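Local coordinates for histidine-containing phosphotransfer protein (Zea mays, PDB 1WN0) that probably relays phosphoryl groups between cytokinin sensor histidine kinases and response regulators in a multistep phosphorelay, at residues E45-F50 with A87-Q92. Numbering follows the deposited sequence.
Sequences EVVTLF and ASVGAQ
S88 reaches V46 through a water that donates to both sides, to V46 O at 2.9 Å and to S88 OG at 3.1 Å, while the serine hydroxyl also bonds to S85 O. This bridge marks the partly exposed margin where helix 72-88 of the HPt four-helix bundle ends against helix 42-64. The turn that follows is a clear example of residues beyond a helix packing into the bundle, here V89 and A91. V89 CG1 lies between V46, V47 and the CB of F50, meeting V46 CG1 at 3.8 Å with the two side chains running alongside each other in opposite senses. CG2 sits over the centre of the F50 ring in a CH-pi contact, 3.9 Å from the centroid and 13° off the normal. With CG anti to the backbone N (chi1 161°), F50 extends its ring under V89, where F124 and L127 pack against it too. Cutting F50 back to an alanine is likely to open a gap beneath V89 CG2 and cost A91 and L127 an aromatic neighbour. G90, with positive phi, is the C-prime residue of a Schellman motif, in which A91 N reaches back to S86 O and G90 N to A87 O. A91, the N-cap of helix 92-99, touches F50 CZ with its CB at 4.0 Å.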
ATOM      1  N   GLU A  45       5.324 -11.333  -8.047  1.00 40.04           N
ATOM      2  CA  GLU A  45       5.877 -10.171  -8.717  1.00 39.74           C
ATOM      3  C   GLU A  45       5.000  -8.896  -8.441  1.00 40.40           C
ATOM      4  O   GLU A  45       5.514  -7.786  -8.178  1.00 40.55           O
ATOM      5  CB  GLU A  45       5.871 -10.433 -10.183  1.00 40.06           C
ATOM      6  CG  GLU A  45       6.723  -9.472 -10.923  1.00 43.79           C
ATOM      7  CD  GLU A  45       6.637  -9.635 -12.403  1.00 49.66           C
ATOM      8  OE1 GLU A  45       6.958  -8.559 -13.002  1.00 46.41           O
ATOM      9  OE2 GLU A  45       6.270 -10.764 -12.939  1.00 43.10           O
ATOM     10  N   VAL A  46       3.681  -9.062  -8.494  1.00 39.72           N
ATOM     11  CA  VAL A  46       2.740  -7.950  -8.294  1.00 39.13           C
ATOM     12  C   VAL A  46       2.884  -7.456  -6.858  1.00 40.53           C
ATOM     13  O   VAL A  46       2.926  -6.247  -6.575  1.00 41.47           O
ATOM     14  CB  VAL A  46       1.286  -8.380  -8.558  1.00 38.65           C
ATOM     15  CG1 VAL A  46       0.330  -7.378  -8.063  1.00 39.44           C
ATOM     16  CG2 VAL A  46       1.048  -8.518 -10.038  1.00 38.63           C
ATOM     17  N   VAL A  47       2.930  -8.395  -5.928  1.00 41.25           N
ATOM     18  CA  VAL A  47       3.073  -8.066  -4.515  1.00 40.41           C
ATOM     19  C   VAL A  47       4.376  -7.398  -4.154  1.00 38.51           C
ATOM     20  O   VAL A  47       4.402  -6.486  -3.404  1.00 37.26           O
ATOM     21  CB  VAL A  47       2.923  -9.299  -3.625  1.00 40.49           C
ATOM     22  CG1 VAL A  47       3.298  -8.956  -2.199  1.00 42.76           C
ATOM     23  CG2 VAL A  47       1.501  -9.780  -3.608  1.00 42.46           C
ATOM     24  N   THR A  48       5.452  -7.925  -4.642  1.00 39.05           N
ATOM     25  CA  THR A  48       6.756  -7.370  -4.438  1.00 38.85           C
ATOM     26  C   THR A  48       6.777  -5.979  -4.992  1.00 38.42           C
ATOM     27  O   THR A  48       7.289  -5.051  -4.347  1.00 38.78           O
ATOM     28  CB  THR A  48       7.826  -8.273  -5.160  1.00 41.04           C
ATOM     29  OG1 THR A  48       7.778  -9.585  -4.625  1.00 39.48           O
ATOM     30  CG2 THR A  48       9.299  -7.847  -4.899  1.00 42.41           C
ATOM     31  N   LEU A  49       6.219  -5.805  -6.191  1.00 38.76           N
ATOM     32  CA  LEU A  49       6.184  -4.479  -6.902  1.00 37.57           C
ATOM     33  C   LEU A  49       5.415  -3.463  -5.987  1.00 37.25           C
ATOM     34  O   LEU A  49       5.849  -2.284  -5.768  1.00 35.42           O
ATOM     35  CB  LEU A  49       5.532  -4.675  -8.265  1.00 35.42           C
ATOM     36  CG  LEU A  49       5.471  -3.373  -9.080  1.00 40.56           C
ATOM     37  CD1 LEU A  49       6.793  -2.547  -9.237  1.00 35.05           C
ATOM     38  CD2 LEU A  49       4.799  -3.593 -10.466  1.00 43.58           C
ATOM     39  N   PHE A  50       4.371  -3.955  -5.309  1.00 36.01           N
ATOM     40  CA  PHE A  50       3.668  -3.073  -4.365  1.00 38.49           C
ATOM     41  C   PHE A  50       4.584  -2.690  -3.176  1.00 40.44           C
ATOM     42  O   PHE A  50       4.788  -1.469  -2.893  1.00 38.65           O
ATOM     43  CB  PHE A  50       2.412  -3.719  -3.834  1.00 39.71           C
ATOM     44  CG  PHE A  50       1.899  -3.112  -2.574  1.00 37.61           C
ATOM     45  CD1 PHE A  50       1.285  -1.862  -2.610  1.00 40.68           C
ATOM     46  CD2 PHE A  50       2.003  -3.796  -1.361  1.00 35.56           C
ATOM     47  CE1 PHE A  50       0.754  -1.312  -1.447  1.00 38.52           C
ATOM     48  CE2 PHE A  50       1.470  -3.264  -0.215  1.00 35.74           C
ATOM     49  CZ  PHE A  50       0.907  -2.014  -0.230  1.00 36.44           C
ATOM     50  N   ALA A  87      -4.149  -0.143  -4.646  1.00 38.87           N
ATOM     51  CA  ALA A  87      -5.381  -0.741  -5.315  1.00 37.25           C
ATOM     52  C   ALA A  87      -5.076  -2.030  -6.094  1.00 38.34           C
ATOM     53  O   ALA A  87      -5.851  -2.986  -6.033  1.00 35.66           O
ATOM     54  CB  ALA A  87      -6.077   0.232  -6.249  1.00 37.45           C
ATOM     55  N   SER A  88      -3.895  -2.117  -6.719  1.00 38.82           N
ATOM     56  CA  SER A  88      -3.510  -3.365  -7.390  1.00 38.93           C
ATOM     57  C   SER A  88      -3.456  -4.650  -6.575  1.00 39.14           C
ATOM     58  O   SER A  88      -3.571  -5.771  -7.107  1.00 41.03           O
ATOM     59  CB  SER A  88      -2.182  -3.161  -8.061  1.00 39.30           C
ATOM     60  OG  SER A  88      -1.052  -3.227  -7.173  1.00 38.81           O
ATOM     61  N   VAL A  89      -3.149  -4.554  -5.297  1.00 38.65           N
ATOM     62  CA  VAL A  89      -3.163  -5.730  -4.433  1.00 37.27           C
ATOM     63  C   VAL A  89      -4.294  -5.692  -3.432  1.00 38.12           C
ATOM     64  O   VAL A  89      -4.272  -6.391  -2.456  1.00 40.91           O
ATOM     65  CB  VAL A  89      -1.865  -5.880  -3.673  1.00 37.88           C
ATOM     66  CG1 VAL A  89      -0.702  -6.158  -4.617  1.00 38.72           C
ATOM     67  CG2 VAL A  89      -1.576  -4.694  -2.686  1.00 39.08           C
ATOM     68  N   GLY A  90      -5.284  -4.826  -3.626  1.00 40.25           N
ATOM     69  CA  GLY A  90      -6.402  -4.723  -2.688  1.00 39.79           C
ATOM     70  C   GLY A  90      -6.002  -4.279  -1.272  1.00 39.54           C
ATOM     71  O   GLY A  90      -6.737  -4.591  -0.310  1.00 36.39           O
ATOM     72  N   ALA A  91      -4.894  -3.502  -1.120  1.00 38.25           N
ATOM     73  CA  ALA A  91      -4.518  -2.932   0.236  1.00 37.14           C
ATOM     74  C   ALA A  91      -5.484  -1.755   0.613  1.00 35.47           C
ATOM     75  O   ALA A  91      -5.170  -0.541   0.477  1.00 37.10           O
ATOM     76  CB  ALA A  91      -3.090  -2.414   0.146  1.00 40.32           C
ATOM     77  N   GLN A  92      -6.669  -2.108   0.966  1.00 34.12           N
ATOM     78  CA  GLN A  92      -7.753  -1.202   1.054  1.00 36.45           C
ATOM     79  C   GLN A  92      -7.531  -0.117   2.128  1.00 34.25           C
ATOM     80  O   GLN A  92      -8.014   0.956   1.991  1.00 33.44           O
ATOM     81  CB  GLN A  92      -9.072  -1.953   1.426  1.00 39.50           C
ATOM     82  CG  GLN A  92     -10.339  -1.122   1.195  1.00 42.42           C
ATOM     83  CD  GLN A  92     -10.887  -0.336   2.502  1.00 52.04           C
ATOM     84  OE1 GLN A  92     -11.627   0.717   2.386  1.00 53.33           O
ATOM     85  NE2 GLN A  92     -10.587  -0.869   3.687  1.00 49.38           N
TER
HETATM   86  O   HOH W   1       1.917  -3.808  -7.656  1.00 39.87           O